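Local coordinates for protein prolyl-4 hydroxylase (Chlamydomonas reinhardtii, PDB 2V4A) that probably hydroxylates prolyl residues in proteins at carbon 4, as an oxygenase of the iron(II)- and 2-oxoglutarate-dependent superfamily, at residues L109-Y114 with W218-W223; A163-T168 with R178-K183; Q140-M145 with I224-I229; G20-L25 with F32-F37. All blocks are in the same frame, centred on the assembly; numbering follows the deposited sequence.

Contacts 1, 3 and 4 all lie in one seven-stranded antiparallel sheet. Contacts 1 and 3 share strand 218-225, which pairs with strand 106-113 on one side and 141-148 on the other; their centres are about 16 Å apart, and Lys-222 N is 2.9 Å from Met-145 O, a probable hydrogen bond. Contact 4 is a hairpin at the sheet's far end, and Met-145 SE meets Leu-34 CD1 at 3.9 Å. Contact 2 involves an outer strand of a separate three-stranded sheet and meets the hairpin where Val-182 CG2 packs on Leu-25 CD1 at 3.8 Å. A sulfate ion about 3 Å from the side chain of His-113, probably from the crystallisation liquor, may mark a pocket beside contact 1.

Contact 1: residues L109-Y114 with W218-W223; sequences LQVLHY and WSATKW
His-113 and Trp-218 make the tightly packed end of this antiparallel pairing. Their rings form an offset stack, the imidazole centroid of His-113 3.7 Å from that of the Trp-218 five-membered ring and the planes 11° apart. His-113 CB sits over the six-membered ring of Trp-218, a CH-pi contact, and chi1 of -179°, with CG anti to the backbone N, lays the imidazole over the five-membered ring. Val-111 CG1 comes in at the indole edge, 4.0 Å from Trp-218 CE3. An alanine in place of Trp-218 removes the indole from under the imidazole and would probably leave that ring freer to turn, with its hydrogen bond to Asp-216 less firmly held. Strands 106-113 and 218-225 are neighbours in the large antiparallel sheet of what is, in this superfamily, a double-stranded beta-helix (jelly-roll) core. Two hydrogen-bonded pairs, Gln-110 with Thr-221 and Leu-112 with Ser-219, supply four backbone bonds, as short as 2.8 Å from Thr-221 N to Gln-110 O. The face bearing these four residues is looser and wet. The side chains of Gln-110 and Thr-221 lie side by side, but OE1 of the first and OG1 of the second stay 3.7 Å apart, joined by a water that accepts from Thr-221 OG1 at 2.6 Å and from Ser-219 OG, and donates to Gln-110 OE1. A second water donates to Ser-219 OG and also bonds to Tyr-114 OH.

Contact 2: residues A163-T168 with R178-K183; sequences AEQKVT and RGLAVK
Ala-163 directs its methyl group toward Leu-180, and the two CB atoms meet at 3.5 Å, the closest side-chain approach in this contact. Beyond it Gln-165 and Leu-180 lie alongside each other and point the same way, with Gln-165 NE2 4.1 Å from Leu-180 CD2. The glutamine chain is bent at chi2 (81°), and its NE2 is hydrogen-bonded to Ser-26 OG in the neighbouring strand 22-27. Val-167 meets strand 180-182 with both branches: CG2 rests against Ala-181 CB at 3.8 Å, while CG1 lies near the backbone N of Ala-181. Between these two apolar patches the main chains are tied by one hydrogen bond, Val-167 N to Gly-179 O, of 3.1 Å. Its N-H points well at the oxygen (162°), yet the donor stands 42° out of the carbonyl plane, and Lys-166 CA adds a CA-H...O contact to that oxygen. Residues 163-168 belong to the loop between strands 154-160 and 180-182 and fold back beside the start of 180-182. That strand is an outer member of its three-stranded sheet, Leu-180 and Val-182 being backbone-bonded to Leu-160 and Thr-158 of strand 154-160. With a single bond between the segments, cohesion rests largely on small apolar surfaces, consistent with a loop laid against the sheet and not built into it.

Contact 3: residues Q140-M145 with I224-I229; sequences QRVVTM and IHVAPI
Arg-141 and His-225 both set CG anti to the carbonyl carbon (chi1 -76° and -67°), and these torsions bring CG of the arginine over the imidazole. Arg-141 CG lies above one face of the ring, 3.9 Å from the His-225 centroid, a CH-pi contact offset toward the rim. The guanidinium continues past, its plane 60° from that of the ring. Glu-107 OE2 is shared by the two: it forms a salt bridge with Arg-141 NE and a hydrogen bond with His-225 NE2, while His-225 ND1 is bonded to Gly-139 O. A leucine in place of His-225 has no ring nitrogens, and would probably leave Gly-139 O without this donor and Glu-107 holding Arg-141 alone of the two. Next to the ring the backbones form a classic beta bulge, in which Val-142 and Val-143 both face Ile-224. Ile-224 O accepts two donors, Val-142 N at 2.9 Å and Val-143 N at 3.3 Å, and Ile-224 N returns a bond to Val-143 O at 3.0 Å. Past the bulge Val-226 N bonds to Gln-140 O at 3.0 Å, nearly along the C=O axis, as Val-226 CG1 packs on Val-142 CB at 3.7 Å. On its other side strand 141-148 pairs with strand 189-193, through Thr-144 with Phe-192, and helix 86-99 covers one face, Val-95 touching both Ile-224 and the selenomethionine at Met-145.

Contact 4: residues G20-L25 with F32-F37; sequences GEVVHL and FLLKNF
Lys-35 N donates to Glu-21 O in a nearly straight bond, 2.9 Å long with 174° at the hydrogen. A water extends this end of the ladder by accepting from Glu-21 N and donating to Lys-35 O. The two side chains lie alongside each other, with Glu-21 CB 3.8 Å from Lys-35 CG, but their charges do not meet: Glu-21 OE1 and Lys-35 NZ are 5.8 Å apart. Bends at chi2 and chi3 lead the lysine chain away from residues 20-25, and NZ makes a salt bridge with Asp-188. Further along, Val-23 and Leu-33 exchange two backbone bonds as a hydrogen-bonded pair. The face carrying Val-22, His-24, Phe-32 and Leu-34 holds the closer side-chain packing. Val-22 divides its methyls between two neighbours, CG1 touching Phe-32 CD1 at 3.8 Å and CG2 touching Leu-34 CD2 at 4.0 Å. His-24 brings its ring edge to the phenyl, CD2 3.6 Å from Phe-32 CE1, with planes 55° apart, an oblique meeting. A bound glycerol lies about 4 Å from the Phe-32 side chain. The segments belong to a beta hairpin, of which strand 22-27 is an outermost strand of the sheet; strand 30-34 pairs inward with 189-193, Leu-34 packs on Val-98 of helix 86-99, and Leu-25 and Leu-33 touch Val-182 of strand 180-182.

Contact 1: residues L109-Y114 with W218-W223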
loop_
_atom_site.group_PDB
_atom_site.type_symbol
_atom_site.label_atom_id
_atom_site.label_comp_id
_atom_site.label_asym_id
_atom_site.label_seq_id
_atom_site.Cartn_x
_atom_site.Cartn_y
_atom_site.Cartn_z
ATOM N N LEU A 109 -4.571 8.090 5.817
ATOM C CA LEU A 109 -3.397 7.202 5.680
ATOM C C LEU A 109 -3.139 6.475 6.988
ATOM O O LEU A 109 -3.024 7.124 8.020
ATOM C CB LEU A 109 -2.154 8.042 5.301
ATOM C CG LEU A 109 -0.901 7.215 4.891
ATOM C CD1 LEU A 109 -1.065 6.652 3.495
ATOM C CD2 LEU A 109 0.363 8.052 4.902
ATOM N N GLN A 110 -3.054 5.141 6.913
ATOM C CA GLN A 110 -2.756 4.274 8.033
ATOM C C GLN A 110 -1.255 3.968 7.989
ATOM O O GLN A 110 -0.744 3.615 6.921
ATOM C CB GLN A 110 -3.570 3.000 7.903
ATOM C CG GLN A 110 -3.231 1.962 9.005
ATOM C CD GLN A 110 -3.704 0.599 8.623
ATOM O OE1 GLN A 110 -3.059 -0.112 7.852
ATOM N NE2 GLN A 110 -4.860 0.237 9.119
ATOM N N VAL A 111 -0.534 4.176 9.099
ATOM C CA VAL A 111 0.866 3.835 9.122
ATOM C C VAL A 111 0.983 2.675 10.132
ATOM O O VAL A 111 0.442 2.792 11.263
ATOM C CB VAL A 111 1.801 5.026 9.571
ATOM C CG1 VAL A 111 3.243 4.542 9.663
ATOM C CG2 VAL A 111 1.751 6.265 8.625
ATOM N N LEU A 112 1.692 1.597 9.750
ATOM C CA LEU A 112 1.958 0.471 10.654
ATOM C C LEU A 112 3.441 0.200 10.841
ATOM O O LEU A 112 4.223 0.399 9.908
ATOM C CB LEU A 112 1.267 -0.811 10.146
ATOM C CG LEU A 112 -0.270 -0.820 10.169
ATOM C CD1 LEU A 112 -0.798 -2.068 9.478
ATOM C CD2 LEU A 112 -0.782 -0.742 11.622
ATOM N N HIS A 113 3.829 -0.246 12.056
ATOM C CA HIS A 113 5.185 -0.697 12.346
ATOM C C HIS A 113 5.105 -2.126 12.944
ATOM O O HIS A 113 4.543 -2.312 14.040
ATOM C CB HIS A 113 5.918 0.289 13.304
ATOM C CG HIS A 113 7.330 -0.106 13.628
ATOM N ND1 HIS A 113 7.993 0.319 14.765
ATOM C CD2 HIS A 113 8.206 -0.897 12.963
ATOM C CE1 HIS A 113 9.219 -0.171 14.766
ATOM N NE2 HIS A 113 9.369 -0.928 13.693
ATOM N N TYR A 114 5.678 -3.120 12.263
ATOM C CA TYR A 114 5.571 -4.507 12.709
ATOM C C TYR A 114 6.628 -4.878 13.745
ATOM O O TYR A 114 7.770 -4.418 13.667
ATOM C CB TYR A 114 5.569 -5.466 11.508
ATOM C CG TYR A 114 4.352 -5.254 10.618
ATOM C CD1 TYR A 114 4.332 -4.256 9.638
ATOM C CD2 TYR A 114 3.201 -6.033 10.796
ATOM C CE1 TYR A 114 3.204 -4.045 8.844
ATOM C CE2 TYR A 114 2.081 -5.828 10.032
ATOM C CZ TYR A 114 2.081 -4.850 9.050
ATOM O OH TYR A 114 0.959 -4.676 8.290
ATOM N N TRP A 218 8.072 -0.935 8.257
ATOM C CA TRP A 218 7.104 0.146 8.427
ATOM C C TRP A 218 6.363 0.259 7.112
ATOM O O TRP A 218 7.000 0.232 6.047
ATOM C CB TRP A 218 7.781 1.503 8.659
ATOM C CG TRP A 218 8.407 1.738 10.015
ATOM C CD1 TRP A 218 9.594 1.230 10.481
ATOM C CD2 TRP A 218 7.902 2.591 11.033
ATOM N NE1 TRP A 218 9.856 1.718 11.754
ATOM C CE2 TRP A 218 8.809 2.535 12.123
ATOM C CE3 TRP A 218 6.739 3.378 11.150
ATOM C CZ2 TRP A 218 8.613 3.261 13.279
ATOM C CZ3 TRP A 218 6.542 4.092 12.330
ATOM C CH2 TRP A 218 7.454 4.036 13.368
ATOM N N SER A 219 5.042 0.467 7.162
ATOM C CA SER A 219 4.246 0.565 5.904
ATOM C C SER A 219 3.160 1.624 6.093
ATOM O O SER A 219 2.843 1.991 7.237
ATOM C CB SER A 219 3.613 -0.787 5.548
ATOM O OG SER A 219 2.569 -1.111 6.475
ATOM N N ALA A 220 2.678 2.160 4.983
ATOM C CA ALA A 220 1.566 3.097 4.951
ATOM C C ALA A 220 0.545 2.590 3.924
ATOM O O ALA A 220 0.894 2.188 2.773
ATOM C CB ALA A 220 2.077 4.522 4.607
ATOM N N THR A 221 -0.722 2.595 4.330
ATOM C CA THR A 221 -1.773 2.031 3.526
ATOM C C THR A 221 -2.869 3.072 3.270
ATOM O O THR A 221 -3.298 3.716 4.196
ATOM C CB THR A 221 -2.411 0.788 4.217
ATOM O OG1 THR A 221 -1.390 -0.178 4.528
ATOM C CG2 THR A 221 -3.423 0.131 3.243
ATOM N N LYS A 222 -3.206 3.270 2.000
ATOM C CA LYS A 222 -4.250 4.155 1.494
ATOM C C LYS A 222 -5.378 3.349 0.877
ATOM O O LYS A 222 -5.149 2.614 -0.091
ATOM C CB LYS A 222 -3.657 5.038 0.383
ATOM C CG LYS A 222 -4.694 5.917 -0.388
ATOM C CD LYS A 222 -5.406 6.959 0.469
ATOM C CE LYS A 222 -4.393 7.995 0.981
ATOM N NZ LYS A 222 -5.091 9.216 1.398
ATOM N N TRP A 223 -6.588 3.523 1.377
ATOM C CA TRP A 223 -7.761 2.910 0.747
ATOM C C TRP A 223 -8.591 3.990 0.050
ATOM O O TRP A 223 -8.705 5.132 0.547
ATOM C CB TRP A 223 -8.634 2.231 1.786
ATOM C CG TRP A 223 -8.076 0.942 2.233
ATOM C CD1 TRP A 223 -8.065 -0.218 1.544
ATOM C CD2 TRP A 223 -7.422 0.691 3.464
ATOM N NE1 TRP A 223 -7.477 -1.207 2.281
ATOM C CE2 TRP A 223 -7.065 -0.673 3.469
ATOM C CE3 TRP A 223 -7.134 1.484 4.598
ATOM C CZ2 TRP A 223 -6.418 -1.274 4.549
ATOM C CZ3 TRP A 223 -6.471 0.889 5.670
ATOM C CH2 TRP A 223 -6.126 -0.479 5.637
HETATM O O HOH W 1 -0.090 0.432 6.702
HETATM O O HOH W 2 1.016 -3.404 5.994
#

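Contact 2: residues A163-T168 with R178-K183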
loop_
_atom_site.group_PDB
_atom_site.type_symbol
_atom_site.label_atom_id
_atom_site.label_comp_id
_atom_site.label_asym_id
_atom_site.label_seq_id
_atom_site.Cartn_x
_atom_site.Cartn_y
_atom_site.Cartn_z
ATOM N N ALA A 163 -4.479 -15.266 -4.306
ATOM C CA ALA A 163 -4.097 -14.863 -5.654
ATOM C C ALA A 163 -3.952 -16.079 -6.563
ATOM O O ALA A 163 -3.748 -17.184 -6.091
ATOM C CB ALA A 163 -2.788 -14.090 -5.638
ATOM N N GLU A 164 -4.072 -15.885 -7.871
ATOM C CA GLU A 164 -3.926 -17.026 -8.760
ATOM C C GLU A 164 -2.465 -17.532 -8.878
ATOM O O GLU A 164 -2.263 -18.683 -9.330
ATOM C CB GLU A 164 -4.610 -16.768 -10.110
ATOM C CG GLU A 164 -3.990 -15.741 -10.934
ATOM C CD GLU A 164 -4.404 -15.842 -12.386
ATOM O OE1 GLU A 164 -5.381 -16.529 -12.679
ATOM O OE2 GLU A 164 -3.742 -15.221 -13.243
ATOM N N GLN A 165 -1.490 -16.710 -8.446
ATOM C CA GLN A 165 -0.031 -17.002 -8.524
ATOM C C GLN A 165 0.513 -17.266 -7.158
ATOM O O GLN A 165 0.033 -16.680 -6.195
ATOM C CB GLN A 165 0.798 -15.757 -8.909
ATOM C CG GLN A 165 0.673 -15.293 -10.271
ATOM C CD GLN A 165 -0.551 -14.455 -10.512
ATOM O OE1 GLN A 165 -0.873 -14.203 -11.662
ATOM N NE2 GLN A 165 -1.242 -14.017 -9.441
ATOM N N LYS A 166 1.545 -18.107 -7.087
ATOM C CA LYS A 166 2.375 -18.208 -5.898
ATOM C C LYS A 166 3.838 -17.982 -6.271
ATOM O O LYS A 166 4.328 -18.527 -7.271
ATOM C CB LYS A 166 2.207 -19.564 -5.234
ATOM C CG LYS A 166 2.423 -20.747 -6.182
ATOM C CD LYS A 166 2.705 -22.057 -5.451
ATOM C CE LYS A 166 3.420 -23.022 -6.366
ATOM N NZ LYS A 166 3.305 -24.451 -5.902
ATOM N N VAL A 167 4.560 -17.227 -5.444
ATOM C CA VAL A 167 6.015 -17.101 -5.639
ATOM C C VAL A 167 6.754 -18.392 -5.304
ATOM O O VAL A 167 6.288 -19.170 -4.475
ATOM C CB VAL A 167 6.627 -15.911 -4.846
ATOM C CG1 VAL A 167 6.147 -14.620 -5.441
ATOM C CG2 VAL A 167 6.286 -15.992 -3.342
ATOM N N THR A 168 7.897 -18.616 -5.959
ATOM C CA THR A 168 8.705 -19.825 -5.749
ATOM C C THR A 168 10.198 -19.497 -5.684
ATOM O O THR A 168 10.648 -18.493 -6.245
ATOM C CB THR A 168 8.516 -20.861 -6.892
ATOM O OG1 THR A 168 8.755 -20.226 -8.158
ATOM C CG2 THR A 168 7.090 -21.464 -6.872
ATOM N N ARG A 178 3.152 -19.026 0.273
ATOM C CA ARG A 178 1.728 -19.341 0.339
ATOM C C ARG A 178 0.844 -18.626 -0.701
ATOM O O ARG A 178 -0.315 -18.993 -0.899
ATOM C CB ARG A 178 1.221 -18.983 1.728
ATOM C CG ARG A 178 1.711 -19.960 2.779
ATOM C CD ARG A 178 1.475 -19.445 4.171
ATOM N NE ARG A 178 1.487 -20.573 5.094
ATOM C CZ ARG A 178 1.136 -20.500 6.371
ATOM N NH1 ARG A 178 0.752 -19.338 6.879
ATOM N NH2 ARG A 178 1.160 -21.593 7.132
ATOM N N GLY A 179 1.372 -17.600 -1.350
ATOM C CA GLY A 179 0.588 -16.871 -2.355
ATOM C C GLY A 179 1.437 -15.911 -3.156
ATOM O O GLY A 179 2.648 -16.085 -3.288
ATOM N N LEU A 180 0.795 -14.887 -3.701
ATOM C CA LEU A 180 1.536 -13.891 -4.459
ATOM C C LEU A 180 2.150 -13.011 -3.390
ATOM O O LEU A 180 1.473 -12.674 -2.418
ATOM C CB LEU A 180 0.595 -13.097 -5.360
ATOM C CG LEU A 180 1.142 -11.839 -6.038
ATOM C CD1 LEU A 180 2.295 -12.217 -7.012
ATOM C CD2 LEU A 180 0.034 -11.146 -6.747
ATOM N N ALA A 181 3.430 -12.660 -3.531
ATOM C CA ALA A 181 4.062 -11.887 -2.474
ATOM C C ALA A 181 4.884 -10.779 -3.063
ATOM O O ALA A 181 5.364 -10.910 -4.211
ATOM C CB ALA A 181 4.959 -12.836 -1.630
ATOM N N VAL A 182 5.150 -9.755 -2.253
ATOM C CA VAL A 182 5.946 -8.601 -2.650
ATOM C C VAL A 182 6.972 -8.308 -1.550
ATOM O O VAL A 182 6.616 -8.204 -0.372
ATOM C CB VAL A 182 5.016 -7.325 -2.871
ATOM C CG1 VAL A 182 5.823 -6.025 -3.154
ATOM C CG2 VAL A 182 3.956 -7.568 -3.971
ATOM N N LYS A 183 8.242 -8.155 -1.931
ATOM C CA LYS A 183 9.285 -7.772 -0.957
ATOM C C LYS A 183 9.194 -6.264 -0.576
ATOM O O LYS A 183 9.055 -5.420 -1.457
ATOM C CB LYS A 183 10.679 -8.029 -1.536
ATOM C CG LYS A 183 11.024 -9.504 -1.886
ATOM C CD LYS A 183 11.538 -10.307 -0.691
ATOM C CE LYS A 183 13.039 -10.093 -0.508
ATOM N NZ LYS A 183 13.622 -11.028 0.504
#

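Contact 3: residues Q140-M145 with I224-I229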
loop_
_atom_site.group_PDB
_atom_site.type_symbol
_atom_site.label_atom_id
_atom_site.label_comp_id
_atom_site.label_asym_id
_atom_site.label_seq_id
_atom_site.Cartn_x
_atom_site.Cartn_y
_atom_site.Cartn_z
ATOM N N GLN A 140 -18.231 1.209 -1.505
ATOM C CA GLN A 140 -17.260 0.130 -1.364
ATOM C C GLN A 140 -15.852 0.672 -1.523
ATOM O O GLN A 140 -15.653 1.595 -2.305
ATOM C CB GLN A 140 -17.470 -0.924 -2.463
ATOM C CG GLN A 140 -18.723 -1.849 -2.336
ATOM C CD GLN A 140 -18.653 -2.733 -1.107
ATOM O OE1 GLN A 140 -17.733 -3.534 -0.972
ATOM N NE2 GLN A 140 -19.615 -2.582 -0.200
ATOM N N ARG A 141 -14.897 0.128 -0.758
ATOM C CA ARG A 141 -13.462 0.222 -1.125
ATOM C C ARG A 141 -13.181 -0.507 -2.453
ATOM O O ARG A 141 -13.750 -1.576 -2.699
ATOM C CB ARG A 141 -12.594 -0.376 -0.041
ATOM C CG ARG A 141 -12.433 0.513 1.169
ATOM C CD ARG A 141 -11.802 -0.301 2.296
ATOM N NE ARG A 141 -11.345 0.540 3.388
ATOM C CZ ARG A 141 -10.756 0.066 4.488
ATOM N NH1 ARG A 141 -10.572 -1.250 4.627
ATOM N NH2 ARG A 141 -10.354 0.903 5.454
ATOM N N VAL A 142 -12.358 0.100 -3.318
ATOM C CA VAL A 142 -12.117 -0.408 -4.663
ATOM C C VAL A 142 -10.618 -0.601 -4.896
ATOM O O VAL A 142 -10.220 -1.531 -5.597
ATOM C CB VAL A 142 -12.758 0.470 -5.769
ATOM C CG1 VAL A 142 -12.235 1.876 -5.751
ATOM C CG2 VAL A 142 -12.583 -0.139 -7.170
ATOM N N VAL A 143 -9.787 0.251 -4.306
ATOM C CA VAL A 143 -8.338 0.108 -4.541
ATOM C C VAL A 143 -7.614 0.305 -3.232
ATOM O O VAL A 143 -7.931 1.230 -2.474
ATOM C CB VAL A 143 -7.800 1.202 -5.516
ATOM C CG1 VAL A 143 -6.252 1.162 -5.603
ATOM C CG2 VAL A 143 -8.409 1.023 -6.914
ATOM N N THR A 144 -6.618 -0.538 -3.016
ATOM C CA THR A 144 -5.673 -0.418 -1.950
ATOM C C THR A 144 -4.312 -0.058 -2.498
ATOM O O THR A 144 -3.847 -0.649 -3.470
ATOM C CB THR A 144 -5.531 -1.754 -1.180
ATOM O OG1 THR A 144 -6.824 -2.227 -0.805
ATOM C CG2 THR A 144 -4.670 -1.570 0.103
HETATM N N MSE A 145 -3.660 0.900 -1.825
HETATM C CA MSE A 145 -2.274 1.263 -2.112
HETATM C C MSE A 145 -1.473 1.028 -0.869
HETATM O O MSE A 145 -1.741 1.640 0.173
HETATM C CB MSE A 145 -2.181 2.740 -2.482
HETATM C CG MSE A 145 -0.766 3.230 -2.821
HETATM SE SE MSE A 145 -0.184 2.971 -4.609
HETATM C CE MSE A 145 -1.616 3.803 -5.643
ATOM N N ILE A 224 -9.154 3.606 -1.088
ATOM C CA ILE A 224 -9.874 4.515 -1.962
ATOM C C ILE A 224 -11.198 3.864 -2.330
ATOM O O ILE A 224 -11.232 2.650 -2.608
ATOM C CB ILE A 224 -9.058 4.727 -3.258
ATOM C CG1 ILE A 224 -7.677 5.307 -2.922
ATOM C CG2 ILE A 224 -9.857 5.609 -4.293
ATOM C CD1 ILE A 224 -6.752 5.199 -4.120
ATOM N N HIS A 225 -12.283 4.658 -2.359
ATOM C CA HIS A 225 -13.617 4.147 -2.566
ATOM C C HIS A 225 -14.153 4.400 -3.967
ATOM O O HIS A 225 -13.615 5.223 -4.686
ATOM C CB HIS A 225 -14.591 4.795 -1.547
ATOM C CG HIS A 225 -14.320 4.390 -0.131
ATOM N ND1 HIS A 225 -15.172 3.592 0.605
ATOM C CD2 HIS A 225 -13.266 4.653 0.675
ATOM C CE1 HIS A 225 -14.662 3.393 1.809
ATOM N NE2 HIS A 225 -13.513 4.039 1.883
ATOM N N VAL A 226 -15.262 3.741 -4.302
ATOM C CA VAL A 226 -15.900 3.899 -5.636
ATOM C C VAL A 226 -16.572 5.275 -5.804
ATOM O O VAL A 226 -16.765 5.745 -6.925
ATOM C CB VAL A 226 -16.945 2.784 -5.914
ATOM C CG1 VAL A 226 -16.301 1.418 -5.884
ATOM C CG2 VAL A 226 -18.121 2.856 -4.886
ATOM N N ALA A 227 -16.923 5.909 -4.678
ATOM C CA ALA A 227 -17.612 7.198 -4.686
ATOM C C ALA A 227 -17.040 8.171 -3.650
ATOM O O ALA A 227 -16.322 7.757 -2.748
ATOM C CB ALA A 227 -19.135 7.008 -4.469
ATOM N N PRO A 228 -17.380 9.472 -3.775
ATOM C CA PRO A 228 -16.936 10.512 -2.834
ATOM C C PRO A 228 -17.341 10.215 -1.388
ATOM O O PRO A 228 -18.435 9.724 -1.135
ATOM C CB PRO A 228 -17.666 11.766 -3.335
ATOM C CG PRO A 228 -17.900 11.495 -4.804
ATOM C CD PRO A 228 -18.201 10.036 -4.873
ATOM N N ILE A 229 -16.450 10.491 -0.447
ATOM C CA ILE A 229 -16.736 10.229 0.960
ATOM C C ILE A 229 -17.524 11.387 1.564
ATOM O O ILE A 229 -17.156 12.540 1.373
ATOM C CB ILE A 229 -15.444 9.962 1.738
ATOM C CG1 ILE A 229 -14.865 8.617 1.301
ATOM C CG2 ILE A 229 -15.655 10.035 3.279
ATOM C CD1 ILE A 229 -13.513 8.319 1.860
#

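Contact 4: residues G20-L25 with F32-F37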
loop_
_atom_site.group_PDB
_atom_site.type_symbol
_atom_site.label_atom_id
_atom_site.label_comp_id
_atom_site.label_asym_id
_atom_site.label_seq_id
_atom_site.Cartn_x
_atom_site.Cartn_y
_atom_site.Cartn_z
ATOM N N GLY A 20 7.598 6.757 -12.524
ATOM C CA GLY A 20 8.464 5.578 -12.460
ATOM C C GLY A 20 7.979 4.288 -13.105
ATOM O O GLY A 20 6.970 4.266 -13.820
ATOM N N GLU A 21 8.738 3.220 -12.828
ATOM C CA GLU A 21 8.527 1.889 -13.368
ATOM C C GLU A 21 7.309 1.250 -12.801
ATOM O O GLU A 21 7.090 1.240 -11.582
ATOM C CB GLU A 21 9.741 0.964 -13.072
ATOM C CG GLU A 21 9.712 -0.396 -13.779
ATOM C CD GLU A 21 10.846 -1.326 -13.363
ATOM O OE1 GLU A 21 11.746 -0.894 -12.584
ATOM O OE2 GLU A 21 10.840 -2.478 -13.854
ATOM N N VAL A 22 6.544 0.647 -13.693
ATOM C CA VAL A 22 5.331 -0.093 -13.322
ATOM C C VAL A 22 5.556 -1.550 -13.703
ATOM O O VAL A 22 5.976 -1.840 -14.838
ATOM C CB VAL A 22 4.085 0.394 -14.101
ATOM C CG1 VAL A 22 2.840 -0.401 -13.670
ATOM C CG2 VAL A 22 3.860 1.837 -13.886
ATOM N N VAL A 23 5.282 -2.460 -12.772
ATOM C CA VAL A 23 5.336 -3.900 -13.052
ATOM C C VAL A 23 3.952 -4.485 -12.842
ATOM O O VAL A 23 3.403 -4.401 -11.738
ATOM C CB VAL A 23 6.358 -4.639 -12.154
ATOM C CG1 VAL A 23 6.447 -6.117 -12.537
ATOM C CG2 VAL A 23 7.738 -4.004 -12.254
ATOM N N HIS A 24 3.360 -5.075 -13.895
ATOM C CA HIS A 24 2.068 -5.809 -13.720
ATOM C C HIS A 24 2.313 -7.149 -12.996
ATOM O O HIS A 24 3.183 -7.949 -13.411
ATOM C CB HIS A 24 1.413 -6.077 -15.091
ATOM C CG HIS A 24 0.129 -6.850 -14.998
ATOM N ND1 HIS A 24 -0.014 -8.119 -15.521
ATOM C CD2 HIS A 24 -1.058 -6.546 -14.418
ATOM C CE1 HIS A 24 -1.240 -8.556 -15.281
ATOM N NE2 HIS A 24 -1.893 -7.625 -14.602
ATOM N N LEU A 25 1.565 -7.412 -11.922
ATOM C CA LEU A 25 1.824 -8.601 -11.096
ATOM C C LEU A 25 0.797 -9.693 -11.290
ATOM O O LEU A 25 1.143 -10.867 -11.193
ATOM C CB LEU A 25 1.829 -8.249 -9.590
ATOM C CG LEU A 25 2.868 -7.279 -9.061
ATOM C CD1 LEU A 25 2.751 -7.245 -7.530
ATOM C CD2 LEU A 25 4.257 -7.675 -9.499
ATOM N N PHE A 32 -0.418 -4.154 -9.411
ATOM C CA PHE A 32 0.745 -3.525 -10.007
ATOM C C PHE A 32 1.695 -3.128 -8.888
ATOM O O PHE A 32 1.240 -2.677 -7.842
ATOM C CB PHE A 32 0.353 -2.213 -10.752
ATOM C CG PHE A 32 -0.578 -2.425 -11.891
ATOM C CD1 PHE A 32 -0.089 -2.722 -13.178
ATOM C CD2 PHE A 32 -1.968 -2.380 -11.685
ATOM C CE1 PHE A 32 -0.981 -2.958 -14.238
ATOM C CE2 PHE A 32 -2.871 -2.624 -12.750
ATOM C CZ PHE A 32 -2.384 -2.924 -14.013
ATOM N N LEU A 33 3.000 -3.290 -9.128
ATOM C CA LEU A 33 4.040 -2.708 -8.292
ATOM C C LEU A 33 4.530 -1.400 -8.922
ATOM O O LEU A 33 4.866 -1.361 -10.139
ATOM C CB LEU A 33 5.203 -3.708 -8.164
ATOM C CG LEU A 33 6.391 -3.297 -7.264
ATOM C CD1 LEU A 33 5.974 -3.222 -5.801
ATOM C CD2 LEU A 33 7.554 -4.275 -7.438
ATOM N N LEU A 34 4.549 -0.337 -8.126
ATOM C CA LEU A 34 5.031 0.979 -8.584
ATOM C C LEU A 34 6.389 1.217 -7.926
ATOM O O LEU A 34 6.438 1.359 -6.717
ATOM C CB LEU A 34 4.042 2.074 -8.151
ATOM C CG LEU A 34 2.588 1.844 -8.582
ATOM C CD1 LEU A 34 1.635 2.945 -8.043
ATOM C CD2 LEU A 34 2.514 1.733 -10.106
ATOM N N LYS A 35 7.466 1.215 -8.718
ATOM C CA LYS A 35 8.844 1.291 -8.204
ATOM C C LYS A 35 9.211 2.720 -7.888
ATOM O O LYS A 35 9.006 3.603 -8.722
ATOM C CB LYS A 35 9.850 0.707 -9.192
ATOM C CG LYS A 35 9.500 -0.692 -9.663
ATOM C CD LYS A 35 9.828 -1.722 -8.607
ATOM C CE LYS A 35 11.262 -1.595 -8.126
ATOM N NZ LYS A 35 11.616 -2.497 -6.970
ATOM N N ASN A 36 9.731 2.947 -6.684
ATOM C CA ASN A 36 10.137 4.299 -6.252
ATOM C C ASN A 36 9.000 5.304 -6.364
ATOM O O ASN A 36 9.153 6.435 -6.883
ATOM C CB ASN A 36 11.358 4.756 -7.017
ATOM C CG ASN A 36 12.528 3.859 -6.763
ATOM O OD1 ASN A 36 13.085 3.867 -5.652
ATOM N ND2 ASN A 36 12.887 3.038 -7.749
ATOM N N PHE A 37 7.863 4.877 -5.862
ATOM C CA PHE A 37 6.648 5.710 -5.861
ATOM C C PHE A 37 6.850 6.864 -4.873
ATOM O O PHE A 37 6.373 7.988 -5.138
ATOM C CB PHE A 37 5.416 4.847 -5.495
ATOM C CG PHE A 37 4.087 5.619 -5.533
ATOM C CD1 PHE A 37 3.561 6.090 -6.733
ATOM C CD2 PHE A 37 3.409 5.920 -4.339
ATOM C CE1 PHE A 37 2.314 6.818 -6.761
ATOM C CE2 PHE A 37 2.205 6.643 -4.342
ATOM C CZ PHE A 37 1.648 7.094 -5.545
HETATM O O HOH W 3 10.892 3.679 -10.935
#